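PDB 2ICS: deacetylase EF_0837 from Enterococcus faecalis, which is a binuclear zinc hydrolase of the amidohydrolase type that deacetylates acetyl-(R)-mandelate in vitro with very low efficiency and can bind adenine. Local coordinates for residues Gly49-Ala54 / Thr332-Gln337; Ala94-Glu99 / Ser118-Val123. One frame throughout, in Å; residues are numbered along the deposited sequence.

Contact 1: Gly49-Ala54 / Thr332-Gln337; sequences GTYVSA and TIFTIQ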
ATOM      1  N   GLY A  49       6.870  24.911 -10.205  1.00 41.06           N
ATOM      2  CA  GLY A  49       7.671  23.701 -10.159  1.00 41.11           C
ATOM      3  C   GLY A  49       7.187  22.700  -9.124  1.00 40.97           C
ATOM      4  O   GLY A  49       7.796  21.645  -8.934  1.00 41.58           O
ATOM      5  N   THR A  50       6.095  23.029  -8.445  1.00 38.92           N
ATOM      6  CA  THR A  50       5.538  22.134  -7.437  1.00 37.57           C
ATOM      7  C   THR A  50       4.593  21.135  -8.103  1.00 35.90           C
ATOM      8  O   THR A  50       3.784  21.499  -8.960  1.00 34.93           O
ATOM      9  CB  THR A  50       4.757  22.917  -6.355  1.00 37.68           C
ATOM     10  OG1 THR A  50       5.623  23.867  -5.723  1.00 37.26           O
ATOM     11  CG2 THR A  50       4.214  21.966  -5.302  1.00 37.85           C
ATOM     12  N   TYR A  51       4.704  19.872  -7.710  1.00 33.69           N
ATOM     13  CA  TYR A  51       3.856  18.830  -8.274  1.00 32.10           C
ATOM     14  C   TYR A  51       2.649  18.558  -7.389  1.00 31.07           C
ATOM     15  O   TYR A  51       2.665  18.838  -6.184  1.00 31.15           O
ATOM     16  CB  TYR A  51       4.653  17.535  -8.446  1.00 32.47           C
ATOM     17  CG  TYR A  51       5.807  17.641  -9.413  1.00 33.41           C
ATOM     18  CD1 TYR A  51       5.591  17.650 -10.790  1.00 33.90           C
ATOM     19  CD2 TYR A  51       7.120  17.734  -8.953  1.00 35.20           C
ATOM     20  CE1 TYR A  51       6.654  17.746 -11.686  1.00 35.13           C
ATOM     21  CE2 TYR A  51       8.194  17.833  -9.842  1.00 36.01           C
ATOM     22  CZ  TYR A  51       7.952  17.839 -11.206  1.00 35.57           C
ATOM     23  OH  TYR A  51       9.003  17.953 -12.086  1.00 37.82           O
ATOM     24  N   VAL A  52       1.606  18.009  -8.003  1.00 29.39           N
ATOM     25  CA  VAL A  52       0.371  17.666  -7.310  1.00 27.57           C
ATOM     26  C   VAL A  52      -0.160  16.362  -7.895  1.00 27.46           C
ATOM     27  O   VAL A  52      -0.095  16.143  -9.109  1.00 28.94           O
ATOM     28  CB  VAL A  52      -0.727  18.739  -7.509  1.00 28.38           C
ATOM     29  CG1 VAL A  52      -1.897  18.457  -6.581  1.00 25.13           C
ATOM     30  CG2 VAL A  52      -0.166  20.128  -7.264  1.00 30.53           C
ATOM     31  N   SER A  53      -0.680  15.498  -7.036  1.00 24.42           N
ATOM     32  CA  SER A  53      -1.240  14.237  -7.490  1.00 24.91           C
ATOM     33  C   SER A  53      -2.379  13.872  -6.564  1.00 24.16           C
ATOM     34  O   SER A  53      -2.694  14.612  -5.635  1.00 23.74           O
ATOM     35  CB  SER A  53      -0.192  13.125  -7.447  1.00 25.39           C
ATOM     36  OG  SER A  53       0.078  12.726  -6.111  1.00 24.00           O
ATOM     37  N   ALA A  54      -3.005  12.733  -6.828  1.00 24.83           N
ATOM     38  CA  ALA A  54      -4.078  12.262  -5.974  1.00 23.41           C
ATOM     39  C   ALA A  54      -3.370  11.937  -4.664  1.00 22.27           C
ATOM     40  O   ALA A  54      -2.171  11.666  -4.670  1.00 21.55           O
ATOM     41  CB  ALA A  54      -4.700  11.014  -6.562  1.00 22.09           C
ATOM     42  N   THR A 332      -1.791  15.147  -2.584  1.00 23.13           N
ATOM     43  CA  THR A 332      -0.451  15.212  -2.053  1.00 22.68           C
ATOM     44  C   THR A 332       0.269  16.212  -2.942  1.00 24.08           C
ATOM     45  O   THR A 332       0.213  16.121  -4.172  1.00 23.22           O
ATOM     46  CB  THR A 332       0.252  13.842  -2.101  1.00 23.54           C
ATOM     47  OG1 THR A 332      -0.505  12.893  -1.333  1.00 23.99           O
ATOM     48  CG2 THR A 332       1.658  13.947  -1.522  1.00 20.80           C
ATOM     49  N   ILE A 333       0.905  17.187  -2.306  1.00 24.37           N
ATOM     50  CA  ILE A 333       1.634  18.238  -2.999  1.00 23.74           C
ATOM     51  C   ILE A 333       3.092  18.016  -2.631  1.00 25.19           C
ATOM     52  O   ILE A 333       3.442  17.930  -1.448  1.00 23.17           O
ATOM     53  CB  ILE A 333       1.119  19.614  -2.539  1.00 24.50           C
ATOM     54  CG1 ILE A 333      -0.399  19.675  -2.771  1.00 24.82           C
ATOM     55  CG2 ILE A 333       1.811  20.726  -3.300  1.00 24.77           C
ATOM     56  CD1 ILE A 333      -1.051  20.984  -2.375  1.00 26.49           C
ATOM     57  N   PHE A 334       3.943  17.922  -3.647  1.00 24.47           N
ATOM     58  CA  PHE A 334       5.343  17.610  -3.413  1.00 24.10           C
ATOM     59  C   PHE A 334       6.318  18.185  -4.427  1.00 27.14           C
ATOM     60  O   PHE A 334       5.930  18.813  -5.412  1.00 28.22           O
ATOM     61  CB  PHE A 334       5.486  16.091  -3.421  1.00 22.62           C
ATOM     62  CG  PHE A 334       4.994  15.456  -4.697  1.00 22.69           C
ATOM     63  CD1 PHE A 334       5.861  15.246  -5.768  1.00 21.45           C
ATOM     64  CD2 PHE A 334       3.646  15.131  -4.851  1.00 20.63           C
ATOM     65  CE1 PHE A 334       5.393  14.724  -6.978  1.00 22.32           C
ATOM     66  CE2 PHE A 334       3.167  14.611  -6.056  1.00 21.69           C
ATOM     67  CZ  PHE A 334       4.039  14.408  -7.120  1.00 21.97           C
ATOM     68  N   THR A 335       7.598  17.928  -4.171  1.00 27.32           N
ATOM     69  CA  THR A 335       8.675  18.363  -5.042  1.00 29.11           C
ATOM     70  C   THR A 335       9.536  17.146  -5.344  1.00 30.60           C
ATOM     71  O   THR A 335       9.528  16.168  -4.600  1.00 28.97           O
ATOM     72  CB  THR A 335       9.600  19.409  -4.369  1.00 30.68           C
ATOM     73  OG1 THR A 335      10.202  18.829  -3.206  1.00 31.59           O
ATOM     74  CG2 THR A 335       8.827  20.663  -3.980  1.00 27.91           C
ATOM     75  N   ILE A 336      10.272  17.220  -6.447  1.00 33.20           N
ATOM     76  CA  ILE A 336      11.180  16.163  -6.861  1.00 36.02           C
ATOM     77  C   ILE A 336      12.485  16.893  -7.148  1.00 39.08           C
ATOM     78  O   ILE A 336      12.520  17.808  -7.970  1.00 40.92           O
ATOM     79  CB  ILE A 336      10.681  15.450  -8.136  1.00 34.89           C
ATOM     80  CG1 ILE A 336       9.362  14.730  -7.845  1.00 33.47           C
ATOM     81  CG2 ILE A 336      11.723  14.453  -8.617  1.00 35.48           C
ATOM     82  CD1 ILE A 336       8.767  14.027  -9.045  1.00 31.06           C
ATOM     83  N   GLN A 337      13.555  16.503  -6.465  1.00 41.34           N
ATOM     84  CA  GLN A 337      14.829  17.179  -6.652  1.00 44.58           C
ATOM     85  C   GLN A 337      16.035  16.271  -6.839  1.00 45.26           C
ATOM     86  O   GLN A 337      16.105  15.166  -6.296  1.00 44.65           O
ATOM     87  CB  GLN A 337      15.067  18.129  -5.475  1.00 46.38           C
ATOM     88  CG  GLN A 337      14.072  19.282  -5.442  1.00 50.47           C
ATOM     89  CD  GLN A 337      14.143  20.096  -4.168  1.00 53.72           C
ATOM     90  OE1 GLN A 337      13.480  21.128  -4.045  1.00 56.56           O
ATOM     91  NE2 GLN A 337      14.941  19.638  -3.207  1.00 55.20           N
TER
HETATM   92  O   HOH W   1       9.875  19.797  -7.819  1.00 38.22           O
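T332 opens an antiparallel ladder with S53: its carbonyl O accepts the amide of S53 (S53 N to T332 O, 3.1 Å), and its own amide returns a bond to S53 O. The buried T332 hydroxyl is held by the carbonyl O of G82 and the amide of W56. I333 faces V52 in a non-hydrogen-bonded pair, where a CA-H...O contact joins I333 CA to Y51 O at 3.4 Å. The branch methyl of I333 meets that of T50, CG2 to CG2, in a tight contact of 3.4 Å. F334 and Y51 form the second hydrogen-bonded pair (Y51 N to F334 O, 2.8 Å). F334 CG sits between its backbone N and carbonyl carbon (chi1 57°), which brings the ring back over the partner strand. There Y51 CB covers one face, 3.6 Å from the F334 ring centroid, in a CH-pi contact, while S53 OG lies at the edge. The two rings lie at 21° to each other but are displaced, centroids 5.7 Å apart, so Y51 CB rather than ring stacking makes the contact. Past T335, pairing gives way to a water that accepts from I336 N and donates to G49 O. The I336 side chain crosses the phenol at about a right angle, CB to Y51 CE2 being 3.8 Å. The ladder belongs to a mixed sheet, at the start of strand 51-61, whose far end carries the zinc ligand H60; 332-337 lies between that strand and strand 350-364, and helix 300-305 packs against S53, F334 and I336 through I304 and W300.

Contact 2: Ala94-Glu99 / Ser118-Val123; sequences AENIHE and SKWGIV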
ATOM      1  N   ALA A  94     -11.132 -10.517  13.527  1.00 33.33           N
ATOM      2  CA  ALA A  94     -12.489 -10.151  13.927  1.00 34.78           C
ATOM      3  C   ALA A  94     -12.622  -9.833  15.417  1.00 36.79           C
ATOM      4  O   ALA A  94     -13.451  -9.016  15.806  1.00 39.63           O
ATOM      5  CB  ALA A  94     -13.454 -11.271  13.555  1.00 33.64           C
ATOM      6  N   GLU A  95     -11.802 -10.465  16.249  1.00 37.27           N
ATOM      7  CA  GLU A  95     -11.875 -10.262  17.691  1.00 38.78           C
ATOM      8  C   GLU A  95     -11.292  -8.956  18.226  1.00 38.46           C
ATOM      9  O   GLU A  95     -11.577  -8.571  19.362  1.00 38.89           O
ATOM     10  CB  GLU A  95     -11.217 -11.444  18.409  1.00 40.83           C
ATOM     11  CG  GLU A  95     -11.937 -12.777  18.205  1.00 44.62           C
ATOM     12  CD  GLU A  95     -13.253 -12.865  18.969  1.00 46.85           C
ATOM     13  OE1 GLU A  95     -13.224 -12.806  20.221  1.00 48.05           O
ATOM     14  OE2 GLU A  95     -14.315 -12.997  18.323  1.00 47.27           O
ATOM     15  N   ASN A  96     -10.476  -8.269  17.432  1.00 35.30           N
ATOM     16  CA  ASN A  96      -9.893  -7.017  17.901  1.00 33.03           C
ATOM     17  C   ASN A  96      -9.957  -5.853  16.917  1.00 33.61           C
ATOM     18  O   ASN A  96      -9.489  -4.758  17.213  1.00 33.79           O
ATOM     19  CB  ASN A  96      -8.445  -7.248  18.356  1.00 31.84           C
ATOM     20  CG  ASN A  96      -7.632  -8.088  17.369  1.00 32.16           C
ATOM     21  OD1 ASN A  96      -8.159  -8.617  16.385  1.00 28.10           O
ATOM     22  ND2 ASN A  96      -6.339  -8.221  17.643  1.00 28.82           N
ATOM     23  N   ILE A  97     -10.570  -6.073  15.761  1.00 34.54           N
ATOM     24  CA  ILE A  97     -10.663  -5.024  14.755  1.00 35.98           C
ATOM     25  C   ILE A  97     -11.497  -3.815  15.207  1.00 37.05           C
ATOM     26  O   ILE A  97     -11.255  -2.681  14.775  1.00 34.27           O
ATOM     27  CB  ILE A  97     -11.227  -5.593  13.436  1.00 36.35           C
ATOM     28  CG1 ILE A  97     -11.065  -4.561  12.319  1.00 36.12           C
ATOM     29  CG2 ILE A  97     -12.688  -6.000  13.622  1.00 36.36           C
ATOM     30  CD1 ILE A  97     -11.180  -5.147  10.937  1.00 34.84           C
ATOM     31  N   HIS A  98     -12.472  -4.053  16.081  1.00 37.53           N
ATOM     32  CA  HIS A  98     -13.312  -2.972  16.583  1.00 37.30           C
ATOM     33  C   HIS A  98     -12.511  -2.003  17.444  1.00 37.32           C
ATOM     34  O   HIS A  98     -12.667  -0.787  17.331  1.00 37.07           O
ATOM     35  CB  HIS A  98     -14.487  -3.542  17.376  1.00 38.65           C
ATOM     36  CG  HIS A  98     -15.665  -3.902  16.526  1.00 37.93           C
ATOM     37  ND1 HIS A  98     -16.539  -2.958  16.029  1.00 35.77           N
ATOM     38  CD2 HIS A  98     -16.093  -5.097  16.053  1.00 36.89           C
ATOM     39  CE1 HIS A  98     -17.453  -3.556  15.286  1.00 37.21           C
ATOM     40  NE2 HIS A  98     -17.206  -4.854  15.284  1.00 37.54           N
ATOM     41  N   GLU A  99     -11.648  -2.539  18.297  1.00 36.89           N
ATOM     42  CA  GLU A  99     -10.826  -1.694  19.149  1.00 38.30           C
ATOM     43  C   GLU A  99      -9.914  -0.856  18.255  1.00 38.40           C
ATOM     44  O   GLU A  99      -9.616   0.301  18.557  1.00 38.25           O
ATOM     45  CB  GLU A  99      -9.978  -2.550  20.086  1.00 40.60           C
ATOM     46  CG  GLU A  99      -9.307  -1.761  21.192  1.00 42.54           C
ATOM     47  CD  GLU A  99      -8.266  -2.573  21.930  1.00 46.61           C
ATOM     48  OE1 GLU A  99      -8.404  -3.817  21.970  1.00 48.39           O
ATOM     49  OE2 GLU A  99      -7.318  -1.969  22.479  1.00 47.86           O
ATOM     50  N   SER A 118      -7.370 -14.946  10.741  1.00 31.95           N
ATOM     51  CA  SER A 118      -7.206 -15.498  12.088  1.00 34.48           C
ATOM     52  C   SER A 118      -7.804 -14.461  13.052  1.00 35.21           C
ATOM     53  O   SER A 118      -7.312 -13.335  13.140  1.00 34.89           O
ATOM     54  CB  SER A 118      -5.725 -15.715  12.398  1.00 33.65           C
ATOM     55  OG  SER A 118      -5.565 -16.433  13.607  1.00 37.38           O
ATOM     56  N   LYS A 119      -8.855 -14.847  13.771  1.00 37.29           N
ATOM     57  CA  LYS A 119      -9.564 -13.939  14.677  1.00 38.58           C
ATOM     58  C   LYS A 119      -8.786 -12.975  15.575  1.00 39.17           C
ATOM     59  O   LYS A 119      -9.298 -11.904  15.905  1.00 39.92           O
ATOM     60  CB  LYS A 119     -10.576 -14.715  15.531  1.00 39.59           C
ATOM     61  CG  LYS A 119     -10.009 -15.741  16.506  1.00 41.31           C
ATOM     62  CD  LYS A 119     -11.126 -16.205  17.451  1.00 44.20           C
ATOM     63  CE  LYS A 119     -10.692 -17.315  18.405  1.00 47.42           C
ATOM     64  NZ  LYS A 119     -10.665 -18.659  17.750  1.00 49.88           N
ATOM     65  N   TRP A 120      -7.569 -13.323  15.982  1.00 38.84           N
ATOM     66  CA  TRP A 120      -6.813 -12.406  16.832  1.00 39.29           C
ATOM     67  C   TRP A 120      -5.725 -11.648  16.080  1.00 37.67           C
ATOM     68  O   TRP A 120      -4.894 -10.975  16.685  1.00 36.26           O
ATOM     69  CB  TRP A 120      -6.197 -13.147  18.026  1.00 43.15           C
ATOM     70  CG  TRP A 120      -7.226 -13.628  19.002  1.00 45.46           C
ATOM     71  CD1 TRP A 120      -7.698 -14.902  19.138  1.00 46.52           C
ATOM     72  CD2 TRP A 120      -7.957 -12.827  19.936  1.00 46.47           C
ATOM     73  NE1 TRP A 120      -8.682 -14.943  20.097  1.00 48.90           N
ATOM     74  CE2 TRP A 120      -8.860 -13.682  20.603  1.00 47.33           C
ATOM     75  CE3 TRP A 120      -7.938 -11.465  20.273  1.00 47.96           C
ATOM     76  CZ2 TRP A 120      -9.741 -13.222  21.590  1.00 48.92           C
ATOM     77  CZ3 TRP A 120      -8.815 -11.006  21.256  1.00 49.42           C
ATOM     78  CH2 TRP A 120      -9.704 -11.885  21.903  1.00 48.52           C
ATOM     79  N   GLY A 121      -5.741 -11.742  14.758  1.00 36.42           N
ATOM     80  CA  GLY A 121      -4.737 -11.047  13.978  1.00 37.61           C
ATOM     81  C   GLY A 121      -3.340 -11.597  14.208  1.00 37.57           C
ATOM     82  O   GLY A 121      -3.151 -12.798  14.389  1.00 35.57           O
ATOM     83  N   ILE A 122      -2.359 -10.706  14.217  1.00 38.53           N
ATOM     84  CA  ILE A 122      -0.967 -11.099  14.397  1.00 42.46           C
ATOM     85  C   ILE A 122      -0.484 -11.045  15.844  1.00 43.17           C
ATOM     86  O   ILE A 122       0.684 -10.759  16.085  1.00 43.46           O
ATOM     87  CB  ILE A 122      -0.050 -10.192  13.566  1.00 41.76           C
ATOM     88  CG1 ILE A 122      -0.230  -8.750  14.044  1.00 42.73           C
ATOM     89  CG2 ILE A 122      -0.380 -10.322  12.079  1.00 40.56           C
ATOM     90  CD1 ILE A 122       0.450  -7.724  13.200  1.00 44.37           C
ATOM     91  N   VAL A 123      -1.369 -11.308  16.803  1.00 46.20           N
ATOM     92  CA  VAL A 123      -0.977 -11.279  18.213  1.00 48.55           C
ATOM     93  C   VAL A 123       0.310 -12.075  18.406  1.00 49.54           C
ATOM     94  O   VAL A 123       1.304 -11.557  18.916  1.00 49.92           O
ATOM     95  CB  VAL A 123      -2.082 -11.864  19.121  1.00 48.69           C
ATOM     96  CG1 VAL A 123      -3.289 -10.940  19.120  1.00 50.56           C
ATOM     97  CG2 VAL A 123      -2.480 -13.249  18.639  1.00 51.36           C
TER
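The indole of W120 receives E95 on one face: E95 CB stands 3.6 Å from the centroid of the six-membered ring, only 4° off its normal, a CH-pi contact over the face. The E95 carboxylate reaches past this ring, OE1 lying 3.8 Å from W120 CZ2, with the two planes steeply inclined at 74°. N96 approaches the indole obliquely, and its amide is occupied at both ends: OD1 accepts from the backbone N of G93, while ND2 donates to W120 O over 3.3 Å, from well above the carbonyl plane. The backbone bond beside it, E95 N to K119 O, is shorter at 2.9 Å. With CG anti to its carbonyl carbon (chi1 -65°), E95 runs beside K119, CG touching K119 CB at 3.6 Å; the bend at chi2 then turns the carboxylate, and the charged ends remain apart, with E95 OE2 6.8 Å from K119 NZ. A type I turn, S118 to G121, presents the K119 and W120 carbonyls, and a type II' turn follows from W120 to V123. This loop borders the active site: G121 lies about 8 Å from the side chain of R156, by similarity the transition-state stabiliser, and I122 touches Y70 of the adenine pocket. The contact joins the start of helix 97-105, with N96 at its N-cap position, to the loop after strand 110-114, while L138 of helix 136-145 packs against A94, E95 and K119.

Overall arrangement
From the N terminus, the chain first forms the small sheet containing strands 5-13 and 42-45, then enters strand 51-61, whose beginning carries contact 1. The partner, 332-337, follows after 277 intervening residues, so contact 1 closes a very long loop that contains every residue binding zinc or adenine. Contact 2 is nested inside it: 94-99 and 118-123 are separated by 18 residues, among them the rest of helix 97-105 and all of strand 110-114. Contact 1 therefore ties the entry of the TIM barrel to strand 331-344, near the C-terminal end, whereas contact 2 is local, tying the start of helix 97-105 to the loop that follows strand 110-114. Their centres are 37 Å apart.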